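Local coordinates for protein 16S rRNA methyltransferase (Streptomyces sp. DSM 40477, PDB 3MQ2) that methylates the N1 position of adenine 1408 in 16S rRNA with S-adenosyl-L-methionine as methyl donor, conferring resistance to aminoglycosides such as kanamycin, neomycin and apramycin, at residues Arg5-Gln13 with Lys61-Ala72; Tyr27-Gly37 with Pro50-Asp58. All blocks are in the same frame, centred on the assembly; numbering follows the deposited sequence.

Contact 1 of 2, residues Arg5-Gln13 with Lys61-Ala72; sequences RRVVGKRVQ and KSRMEKISAKAA
Gly9 and Ser68 make the direct hydrogen bond of this contact: Gly9 N donates to Ser68 OG at 2.9 Å, bent to 141°. The serine hydroxyl in turn donates to Met64 O (Ser68 OG to Met64 O 2.7 Å) from above the carbonyl plane; chi1 of 69°, which sets OG between the backbone N and the carbonyl carbon, lets it serve both partners. Gly9 CA also comes within 3.3 Å of Glu65 O in a CA-H...O contact. Two waters extend the polar seam: one joins Arg6 NH2 to Ser68 O, the other donates to both Gly9 O and Lys61 O.

Among the apolar contacts, Val7 sends CG2 to Met64 CE at 4.0 Å, crossing the methionine at about a right angle, while Val8 CG1 meets Ala72 CB at 3.5 Å. The aliphatic part of Lys61 continues this layer, its CD lying 3.6 Å from Val12 CG2. At the outer end the Lys10 chain runs over the Glu65 carboxylate, yet Lys10 NZ stays 4.6 Å from Glu65 OE2.

The N-terminal hairpin, with its type II' turn, is thus fastened to helix 65-71 and the residues just before it mainly by backbone, hydroxyl, water and methyl contacts, with the lysine-glutamate attraction probably minor.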
loop_
_atom_site.group_PDB
_atom_site.type_symbol
_atom_site.label_atom_id
_atom_site.label_comp_id
_atom_site.label_asym_id
_atom_site.label_seq_id
_atom_site.Cartn_x
_atom_site.Cartn_y
_atom_site.Cartn_z
ATOM N N ARG A 5 -15.041 -6.956 3.048
ATOM C CA ARG A 5 -15.963 -6.595 1.980
ATOM C C ARG A 5 -15.240 -6.728 0.649
ATOM O O ARG A 5 -14.503 -5.825 0.252
ATOM C CB ARG A 5 -16.446 -5.151 2.179
ATOM C CG ARG A 5 -17.312 -4.974 3.436
ATOM C CD ARG A 5 -17.565 -3.512 3.744
ATOM N NE ARG A 5 -16.347 -2.775 4.089
ATOM C CZ ARG A 5 -15.840 -2.682 5.315
ATOM N NH1 ARG A 5 -16.422 -3.315 6.348
ATOM N NH2 ARG A 5 -14.744 -1.954 5.507
ATOM N N ARG A 6 -15.446 -7.853 -0.032
ATOM C CA ARG A 6 -14.746 -8.103 -1.282
ATOM C C ARG A 6 -15.363 -7.299 -2.412
ATOM O O ARG A 6 -16.584 -7.193 -2.525
ATOM C CB ARG A 6 -14.737 -9.599 -1.631
ATOM C CG ARG A 6 -14.001 -9.888 -2.939
ATOM C CD ARG A 6 -13.892 -11.374 -3.245
ATOM N NE ARG A 6 -13.137 -11.563 -4.490
ATOM C CZ ARG A 6 -13.181 -12.652 -5.250
ATOM N NH1 ARG A 6 -13.936 -13.692 -4.904
ATOM N NH2 ARG A 6 -12.460 -12.701 -6.364
ATOM N N VAL A 7 -14.502 -6.718 -3.237
ATOM C CA VAL A 7 -14.944 -6.011 -4.429
ATOM C C VAL A 7 -14.673 -6.839 -5.671
ATOM O O VAL A 7 -13.542 -7.282 -5.904
ATOM C CB VAL A 7 -14.249 -4.650 -4.569
ATOM C CG1 VAL A 7 -14.623 -4.004 -5.910
ATOM C CG2 VAL A 7 -14.657 -3.739 -3.401
ATOM N N VAL A 8 -15.718 -7.059 -6.470
ATOM C CA VAL A 8 -15.558 -7.686 -7.790
ATOM C C VAL A 8 -16.415 -6.930 -8.802
ATOM O O VAL A 8 -17.638 -7.030 -8.791
ATOM C CB VAL A 8 -15.929 -9.184 -7.798
ATOM C CG1 VAL A 8 -15.773 -9.754 -9.200
ATOM C CG2 VAL A 8 -15.058 -9.973 -6.808
ATOM N N GLY A 9 -15.762 -6.172 -9.676
ATOM C CA GLY A 9 -16.477 -5.269 -10.560
ATOM C C GLY A 9 -17.298 -4.294 -9.734
ATOM O O GLY A 9 -16.780 -3.653 -8.817
ATOM N N LYS A 10 -18.585 -4.183 -10.041
ATOM C CA LYS A 10 -19.447 -3.276 -9.286
ATOM C C LYS A 10 -20.082 -3.953 -8.074
ATOM O O LYS A 10 -20.874 -3.342 -7.357
ATOM C CB LYS A 10 -20.545 -2.705 -10.182
ATOM C CG LYS A 10 -20.023 -1.905 -11.357
ATOM C CD LYS A 10 -21.169 -1.319 -12.161
ATOM C CE LYS A 10 -20.653 -0.425 -13.274
ATOM N NZ LYS A 10 -21.756 0.117 -14.119
ATOM N N ARG A 11 -19.754 -5.219 -7.857
ATOM C CA ARG A 11 -20.339 -5.962 -6.743
ATOM C C ARG A 11 -19.466 -5.876 -5.503
ATOM O O ARG A 11 -18.239 -5.964 -5.589
ATOM C CB ARG A 11 -20.521 -7.435 -7.119
ATOM C CG ARG A 11 -21.087 -8.296 -6.002
ATOM C CD ARG A 11 -21.099 -9.771 -6.387
ATOM N NE ARG A 11 -21.697 -10.605 -5.351
ATOM C CZ ARG A 11 -21.897 -11.914 -5.463
ATOM N NH1 ARG A 11 -21.551 -12.547 -6.577
ATOM N NH2 ARG A 11 -22.442 -12.591 -4.458
ATOM N N VAL A 12 -20.100 -5.703 -4.351
ATOM C CA VAL A 12 -19.414 -5.896 -3.078
ATOM C C VAL A 12 -20.052 -7.097 -2.413
ATOM O O VAL A 12 -21.277 -7.235 -2.413
ATOM C CB VAL A 12 -19.538 -4.662 -2.159
ATOM C CG1 VAL A 12 -18.939 -4.956 -0.791
ATOM C CG2 VAL A 12 -18.847 -3.457 -2.794
ATOM N N GLN A 13 -19.219 -7.989 -1.887
ATOM C CA GLN A 13 -19.709 -9.126 -1.123
ATOM C C GLN A 13 -18.952 -9.295 0.186
ATOM O O GLN A 13 -17.743 -9.545 0.195
ATOM C CB GLN A 13 -19.628 -10.421 -1.939
ATOM C CG GLN A 13 -20.109 -11.642 -1.151
ATOM C CD GLN A 13 -21.586 -11.569 -0.797
ATOM O OE1 GLN A 13 -22.437 -11.464 -1.678
ATOM N NE2 GLN A 13 -21.897 -11.631 0.497
ATOM N N LYS A 61 -14.530 2.148 -3.698
ATOM C CA LYS A 61 -14.741 0.869 -4.370
ATOM C C LYS A 61 -14.791 0.999 -5.889
ATOM O O LYS A 61 -14.423 0.067 -6.601
ATOM C CB LYS A 61 -15.994 0.150 -3.850
ATOM C CG LYS A 61 -17.326 0.875 -4.082
ATOM C CD LYS A 61 -18.480 0.073 -3.456
ATOM C CE LYS A 61 -19.784 0.865 -3.383
ATOM N NZ LYS A 61 -20.324 1.212 -4.726
ATOM N N SER A 62 -15.229 2.154 -6.384
ATOM C CA SER A 62 -15.379 2.339 -7.828
ATOM C C SER A 62 -14.052 2.241 -8.583
ATOM O O SER A 62 -14.027 1.815 -9.740
ATOM C CB SER A 62 -16.047 3.678 -8.141
ATOM O OG SER A 62 -15.182 4.756 -7.832
ATOM N N ARG A 63 -12.954 2.625 -7.934
ATOM C CA ARG A 63 -11.647 2.629 -8.593
ATOM C C ARG A 63 -11.203 1.224 -8.976
ATOM O O ARG A 63 -10.527 1.027 -9.979
ATOM C CB ARG A 63 -10.569 3.248 -7.692
ATOM C CG ARG A 63 -10.763 4.710 -7.341
ATOM C CD ARG A 63 -10.696 5.620 -8.560
ATOM N NE ARG A 63 -9.478 5.453 -9.354
ATOM C CZ ARG A 63 -8.254 5.775 -8.944
ATOM N NH1 ARG A 63 -8.055 6.258 -7.725
ATOM N NH2 ARG A 63 -7.218 5.594 -9.751
ATOM N N MET A 64 -11.587 0.254 -8.159
ATOM C CA MET A 64 -11.131 -1.117 -8.321
ATOM C C MET A 64 -12.020 -1.951 -9.250
ATOM O O MET A 64 -11.764 -3.135 -9.448
ATOM C CB MET A 64 -11.055 -1.787 -6.940
ATOM C CG MET A 64 -10.087 -1.092 -5.961
ATOM S SD MET A 64 -10.057 -1.883 -4.327
ATOM C CE MET A 64 -11.552 -1.205 -3.584
ATOM N N GLU A 65 -13.054 -1.341 -9.820
ATOM C CA GLU A 65 -14.047 -2.111 -10.577
ATOM C C GLU A 65 -13.450 -2.987 -11.680
ATOM O O GLU A 65 -13.612 -4.207 -11.668
ATOM C CB GLU A 65 -15.114 -1.207 -11.194
ATOM C CG GLU A 65 -16.099 -1.993 -12.062
ATOM C CD GLU A 65 -17.016 -1.105 -12.884
ATOM O OE1 GLU A 65 -17.280 0.041 -12.453
ATOM O OE2 GLU A 65 -17.469 -1.557 -13.961
ATOM N N LYS A 66 -12.781 -2.355 -12.640
ATOM C CA LYS A 66 -12.262 -3.069 -13.808
ATOM C C LYS A 66 -11.299 -4.191 -13.462
ATOM O O LYS A 66 -11.477 -5.323 -13.908
ATOM C CB LYS A 66 -11.587 -2.099 -14.781
ATOM C CG LYS A 66 -10.890 -2.793 -15.939
ATOM C CD LYS A 66 -9.685 -1.996 -16.421
ATOM C CE LYS A 66 -8.820 -2.821 -17.362
ATOM N NZ LYS A 66 -8.353 -4.081 -16.719
ATOM N N ILE A 67 -10.274 -3.887 -12.669
ATOM C CA ILE A 67 -9.223 -4.870 -12.410
ATOM C C ILE A 67 -9.706 -6.005 -11.506
ATOM O O ILE A 67 -9.320 -7.155 -11.692
ATOM C CB ILE A 67 -7.941 -4.215 -11.872
ATOM C CG1 ILE A 67 -7.436 -3.186 -12.885
ATOM C CG2 ILE A 67 -6.859 -5.258 -11.642
ATOM C CD1 ILE A 67 -6.000 -2.777 -12.680
ATOM N N SER A 68 -10.566 -5.682 -10.544
ATOM C CA SER A 68 -11.103 -6.711 -9.651
ATOM C C SER A 68 -11.990 -7.698 -10.422
ATOM O O SER A 68 -12.008 -8.890 -10.124
ATOM C CB SER A 68 -11.850 -6.096 -8.449
ATOM O OG SER A 68 -13.063 -5.459 -8.836
ATOM N N ALA A 69 -12.707 -7.199 -11.426
ATOM C CA ALA A 69 -13.532 -8.055 -12.270
ATOM C C ALA A 69 -12.653 -8.994 -13.092
ATOM O O ALA A 69 -12.933 -10.185 -13.210
ATOM C CB ALA A 69 -14.415 -7.217 -13.185
ATOM N N LYS A 70 -11.580 -8.447 -13.644
ATOM C CA LYS A 70 -10.640 -9.235 -14.430
ATOM C C LYS A 70 -9.975 -10.303 -13.563
ATOM O O LYS A 70 -9.855 -11.457 -13.967
ATOM C CB LYS A 70 -9.584 -8.321 -15.044
ATOM C CG LYS A 70 -8.489 -9.051 -15.800
ATOM C CD LYS A 70 -7.611 -8.056 -16.536
ATOM C CE LYS A 70 -6.654 -8.748 -17.488
ATOM N NZ LYS A 70 -5.886 -7.756 -18.293
ATOM N N ALA A 71 -9.564 -9.916 -12.357
ATOM C CA ALA A 71 -8.872 -10.838 -11.464
ATOM C C ALA A 71 -9.772 -11.985 -11.018
ATOM O O ALA A 71 -9.282 -13.050 -10.645
ATOM C CB ALA A 71 -8.312 -10.087 -10.242
ATOM N N ALA A 72 -11.083 -11.763 -11.050
ATOM C CA ALA A 72 -12.039 -12.771 -10.601
ATOM C C ALA A 72 -12.519 -13.652 -11.749
ATOM O O ALA A 72 -13.335 -14.554 -11.547
ATOM C CB ALA A 72 -13.224 -12.112 -9.915
HETATM O O HOH W 1 -11.040 -10.209 -7.780
HETATM O O HOH W 2 -16.635 -1.311 -7.654
#

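Contact 2 of 2, residues Tyr27-Gly37 with Pro50-Asp58; sequences YDDVVLDVGTG and PSRLVVALD. With SAH (S-adenosyl-L-homocysteine), chain C.
Asp58 OD1 is gripped twice, by Gly37 N at 2.8 Å and by the ribose hydroxyl O3' of S-adenosyl-L-homocysteine at 2.7 Å. The amide comes from above the carboxylate plane, while Asp58 OD2 accepts O2' and, outside the segments, the backbone N of Asp60. Chi1 of -159° places the carboxylate opposite the backbone N, where the two oxygens divide the ribose diol between them. Gly35 O accepts the amino group of the same ligand, and Leu57 O anchors the loop's start by receiving Thr36 N at 2.8 Å.

Behind the site, strands 29-34 and 52-58 pair in parallel, from Leu53 N on Asp29 O to Leu57 N on Asp33 O. On one face of the sheet Leu32 CD1 rests 3.7 Å from Val55 CG1 and also touches Leu57 CD2. On the other, Val31 CG2 sits over a face of the Arg52 guanidinium, whose NH2 forms a salt bridge with Glu101.

At the far end Tyr27 crosses Leu53 at about a right angle, with Leu53 CA over its ring and Pro50 O at its edge.

A glycine-rich loop after one strand and an acidic residue ending the next, holding the ribose hydroxyls, are characteristic of Rossmann-like, SAM-dependent methyltransferases.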
loop_
_atom_site.group_PDB
_atom_site.type_symbol
_atom_site.label_atom_id
_atom_site.label_comp_id
_atom_site.label_asym_id
_atom_site.label_seq_id
_atom_site.Cartn_x
_atom_site.Cartn_y
_atom_site.Cartn_z
ATOM N N TYR A 27 -1.611 -20.321 1.131
ATOM C CA TYR A 27 -0.479 -19.575 0.603
ATOM C C TYR A 27 0.646 -19.448 1.620
ATOM O O TYR A 27 0.446 -19.661 2.813
ATOM C CB TYR A 27 -0.927 -18.201 0.073
ATOM C CG TYR A 27 -1.886 -18.334 -1.091
ATOM C CD1 TYR A 27 -1.416 -18.413 -2.384
ATOM C CD2 TYR A 27 -3.257 -18.423 -0.885
ATOM C CE1 TYR A 27 -2.269 -18.560 -3.449
ATOM C CE2 TYR A 27 -4.132 -18.564 -1.956
ATOM C CZ TYR A 27 -3.621 -18.632 -3.238
ATOM O OH TYR A 27 -4.448 -18.781 -4.327
ATOM N N ASP A 28 1.838 -19.135 1.127
ATOM C CA ASP A 28 3.019 -19.049 1.974
ATOM C C ASP A 28 2.991 -17.810 2.854
ATOM O O ASP A 28 3.474 -17.831 3.985
ATOM C CB ASP A 28 4.288 -19.039 1.121
ATOM C CG ASP A 28 4.566 -20.381 0.476
ATOM O OD1 ASP A 28 3.969 -21.386 0.920
ATOM O OD2 ASP A 28 5.388 -20.431 -0.464
ATOM N N ASP A 29 2.422 -16.728 2.336
ATOM C CA ASP A 29 2.438 -15.462 3.057
ATOM C C ASP A 29 1.413 -14.507 2.458
ATOM O O ASP A 29 0.833 -14.790 1.414
ATOM C CB ASP A 29 3.833 -14.848 2.992
ATOM C CG ASP A 29 4.120 -13.905 4.150
ATOM O OD1 ASP A 29 3.247 -13.739 5.035
ATOM O OD2 ASP A 29 5.234 -13.340 4.173
ATOM N N VAL A 30 1.202 -13.381 3.124
ATOM C CA VAL A 30 0.233 -12.396 2.652
ATOM C C VAL A 30 0.919 -11.052 2.434
ATOM O O VAL A 30 1.710 -10.607 3.270
ATOM C CB VAL A 30 -0.931 -12.222 3.654
ATOM C CG1 VAL A 30 -1.851 -11.091 3.217
ATOM C CG2 VAL A 30 -1.722 -13.521 3.798
ATOM N N VAL A 31 0.611 -10.413 1.305
ATOM C CA VAL A 31 1.071 -9.059 1.002
ATOM C C VAL A 31 -0.159 -8.176 0.999
ATOM O O VAL A 31 -1.174 -8.583 0.470
ATOM C CB VAL A 31 1.700 -9.001 -0.408
ATOM C CG1 VAL A 31 2.084 -7.577 -0.791
ATOM C CG2 VAL A 31 2.918 -9.922 -0.494
ATOM N N LEU A 32 -0.077 -6.992 1.601
ATOM C CA LEU A 32 -1.219 -6.072 1.653
ATOM C C LEU A 32 -0.856 -4.739 1.015
ATOM O O LEU A 32 0.150 -4.137 1.382
ATOM C CB LEU A 32 -1.633 -5.834 3.106
ATOM C CG LEU A 32 -2.738 -4.801 3.333
ATOM C CD1 LEU A 32 -4.048 -5.281 2.713
ATOM C CD2 LEU A 32 -2.933 -4.545 4.816
ATOM N N ASP A 33 -1.674 -4.279 0.067
ATOM C CA ASP A 33 -1.494 -2.955 -0.525
ATOM C C ASP A 33 -2.599 -2.044 0.010
ATOM O O ASP A 33 -3.776 -2.314 -0.205
ATOM C CB ASP A 33 -1.567 -3.026 -2.057
ATOM C CG ASP A 33 -1.118 -1.734 -2.732
ATOM O OD1 ASP A 33 -0.296 -1.009 -2.137
ATOM O OD2 ASP A 33 -1.572 -1.439 -3.860
ATOM N N VAL A 34 -2.215 -0.980 0.707
ATOM C CA VAL A 34 -3.168 -0.061 1.325
ATOM C C VAL A 34 -3.332 1.194 0.474
ATOM O O VAL A 34 -2.358 1.883 0.183
ATOM C CB VAL A 34 -2.705 0.330 2.750
ATOM C CG1 VAL A 34 -3.667 1.349 3.373
ATOM C CG2 VAL A 34 -2.566 -0.928 3.619
ATOM N N GLY A 35 -4.567 1.498 0.067
ATOM C CA GLY A 35 -4.806 2.621 -0.821
ATOM C C GLY A 35 -4.428 2.295 -2.252
ATOM O O GLY A 35 -3.697 3.039 -2.897
ATOM N N THR A 36 -4.960 1.188 -2.757
ATOM C CA THR A 36 -4.485 0.597 -4.009
ATOM C C THR A 36 -5.002 1.296 -5.273
ATOM O O THR A 36 -4.482 1.069 -6.384
ATOM C CB THR A 36 -4.835 -0.901 -4.043
ATOM O OG1 THR A 36 -4.008 -1.587 -4.994
ATOM C CG2 THR A 36 -6.312 -1.098 -4.386
ATOM N N GLY A 37 -6.024 2.136 -5.128
ATOM C CA GLY A 37 -6.512 2.897 -6.272
ATOM C C GLY A 37 -7.095 1.964 -7.316
ATOM O O GLY A 37 -7.947 1.136 -6.990
ATOM N N PRO A 50 2.932 -16.215 -7.332
ATOM C CA PRO A 50 1.838 -17.196 -7.281
ATOM C C PRO A 50 1.673 -17.889 -5.923
ATOM O O PRO A 50 0.594 -18.398 -5.635
ATOM C CB PRO A 50 2.246 -18.226 -8.347
ATOM C CG PRO A 50 3.125 -17.467 -9.279
ATOM C CD PRO A 50 3.884 -16.506 -8.418
ATOM N N SER A 51 2.721 -17.906 -5.104
ATOM C CA SER A 51 2.665 -18.603 -3.823
ATOM C C SER A 51 2.259 -17.712 -2.647
ATOM O O SER A 51 2.160 -18.184 -1.514
ATOM C CB SER A 51 4.011 -19.270 -3.525
ATOM O OG SER A 51 4.991 -18.297 -3.220
ATOM N N ARG A 52 2.019 -16.433 -2.910
ATOM C CA ARG A 52 1.582 -15.523 -1.855
ATOM C C ARG A 52 0.191 -15.000 -2.156
ATOM O O ARG A 52 -0.194 -14.874 -3.320
ATOM C CB ARG A 52 2.572 -14.371 -1.702
ATOM C CG ARG A 52 4.001 -14.865 -1.556
ATOM C CD ARG A 52 5.001 -13.813 -1.983
ATOM N NE ARG A 52 5.192 -12.824 -0.936
ATOM C CZ ARG A 52 5.999 -11.777 -1.032
ATOM N NH1 ARG A 52 6.700 -11.568 -2.140
ATOM N NH2 ARG A 52 6.099 -10.936 -0.015
ATOM N N LEU A 53 -0.570 -14.736 -1.099
ATOM C CA LEU A 53 -1.895 -14.149 -1.239
ATOM C C LEU A 53 -1.752 -12.642 -1.180
ATOM O O LEU A 53 -1.159 -12.114 -0.247
ATOM C CB LEU A 53 -2.810 -14.628 -0.115
ATOM C CG LEU A 53 -4.207 -14.018 -0.056
ATOM C CD1 LEU A 53 -4.942 -14.251 -1.352
ATOM C CD2 LEU A 53 -4.995 -14.589 1.138
ATOM N N VAL A 54 -2.290 -11.948 -2.176
ATOM C CA VAL A 54 -2.163 -10.489 -2.229
ATOM C C VAL A 54 -3.513 -9.880 -1.942
ATOM O O VAL A 54 -4.487 -10.198 -2.615
ATOM C CB VAL A 54 -1.667 -10.004 -3.612
ATOM C CG1 VAL A 54 -1.536 -8.468 -3.645
ATOM C CG2 VAL A 54 -0.323 -10.672 -3.947
ATOM N N VAL A 55 -3.563 -9.024 -0.923
ATOM C CA VAL A 55 -4.791 -8.342 -0.539
ATOM C C VAL A 55 -4.584 -6.862 -0.828
ATOM O O VAL A 55 -3.527 -6.311 -0.527
ATOM C CB VAL A 55 -5.098 -8.546 0.967
ATOM C CG1 VAL A 55 -6.405 -7.850 1.359
ATOM C CG2 VAL A 55 -5.190 -10.039 1.294
ATOM N N ALA A 56 -5.578 -6.213 -1.419
ATOM C CA ALA A 56 -5.434 -4.794 -1.722
ATOM C C ALA A 56 -6.712 -4.092 -1.363
ATOM O O ALA A 56 -7.794 -4.615 -1.590
ATOM C CB ALA A 56 -5.107 -4.578 -3.201
ATOM N N LEU A 57 -6.597 -2.913 -0.774
ATOM C CA LEU A 57 -7.811 -2.219 -0.374
ATOM C C LEU A 57 -7.781 -0.751 -0.751
ATOM O O LEU A 57 -6.707 -0.157 -0.956
ATOM C CB LEU A 57 -8.076 -2.405 1.117
ATOM C CG LEU A 57 -6.935 -2.074 2.070
ATOM C CD1 LEU A 57 -6.947 -0.593 2.369
ATOM C CD2 LEU A 57 -7.075 -2.870 3.359
ATOM N N ASP A 58 -8.971 -0.176 -0.887
ATOM C CA ASP A 58 -9.078 1.259 -1.094
ATOM C C ASP A 58 -10.387 1.716 -0.498
ATOM O O ASP A 58 -11.353 0.946 -0.444
ATOM C CB ASP A 58 -9.075 1.609 -2.581
ATOM C CG ASP A 58 -8.685 3.054 -2.834
ATOM O OD1 ASP A 58 -7.484 3.305 -3.080
ATOM O OD2 ASP A 58 -9.565 3.944 -2.767
HETATM N N SAH C . -1.385 3.168 -4.692
HETATM C CA SAH C . -2.197 3.428 -5.868
HETATM C CB SAH C . -3.141 4.607 -5.637
HETATM C CG SAH C . -2.491 5.810 -4.963
HETATM S SD SAH C . -3.547 7.278 -5.063
HETATM C C SAH C . -1.289 3.704 -7.050
HETATM O O SAH C . -1.748 3.844 -8.184
HETATM O OXT SAH C . -0.074 3.796 -6.876
HETATM C "C5'" SAH C . -3.824 7.112 -3.281
HETATM C "C4'" SAH C . -4.997 6.188 -2.972
HETATM O "O4'" SAH C . -5.142 6.085 -1.571
HETATM C "C3'" SAH C . -6.333 6.715 -3.502
HETATM O "O3'" SAH C . -6.964 5.702 -4.246
HETATM C "C2'" SAH C . -7.187 7.001 -2.287
HETATM O "O2'" SAH C . -8.530 6.603 -2.497
HETATM C "C1'" SAH C . -6.515 6.143 -1.234
HETATM N N9 SAH C . -6.649 6.649 0.137
HETATM C C8 SAH C . -6.379 7.899 0.630
HETATM N N7 SAH C . -6.637 7.888 1.967
HETATM C C5 SAH C . -7.058 6.642 2.309
HETATM C C6 SAH C . -7.449 6.071 3.511
HETATM N N6 SAH C . -7.455 6.783 4.635
HETATM N N1 SAH C . -7.824 4.747 3.528
HETATM C C2 SAH C . -7.818 3.992 2.374
HETATM N N3 SAH C . -7.439 4.559 1.179
HETATM C C4 SAH C . -7.061 5.860 1.166
HETATM O O HOH W 3 4.621 -11.417 2.424
#

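Contact 2 is nested within the chain loop that contact 1 closes, and their centres lie 14 Å apart. Helix 65-71 is the next element after strand 52-58, so the segment ending on the ribose-binding Asp58 runs on within a few residues into the helical side of contact 1. Met64 connects them physically: CG packs 3.3 Å from Gly37 O, SD 3.8 Å from Thr36 CG2, and CE, which also meets the hairpin, 3.8 Å from Asp58 O. Contact 2 supplies part of the ligand site itself; segment 61-72 adds Arg63, which touches the bound S-adenosyl-L-homocysteine, while its other residues hold the N-terminal hairpin farther away, the nearest atoms of the Met64 side chain and the ligand being about 8 Å apart.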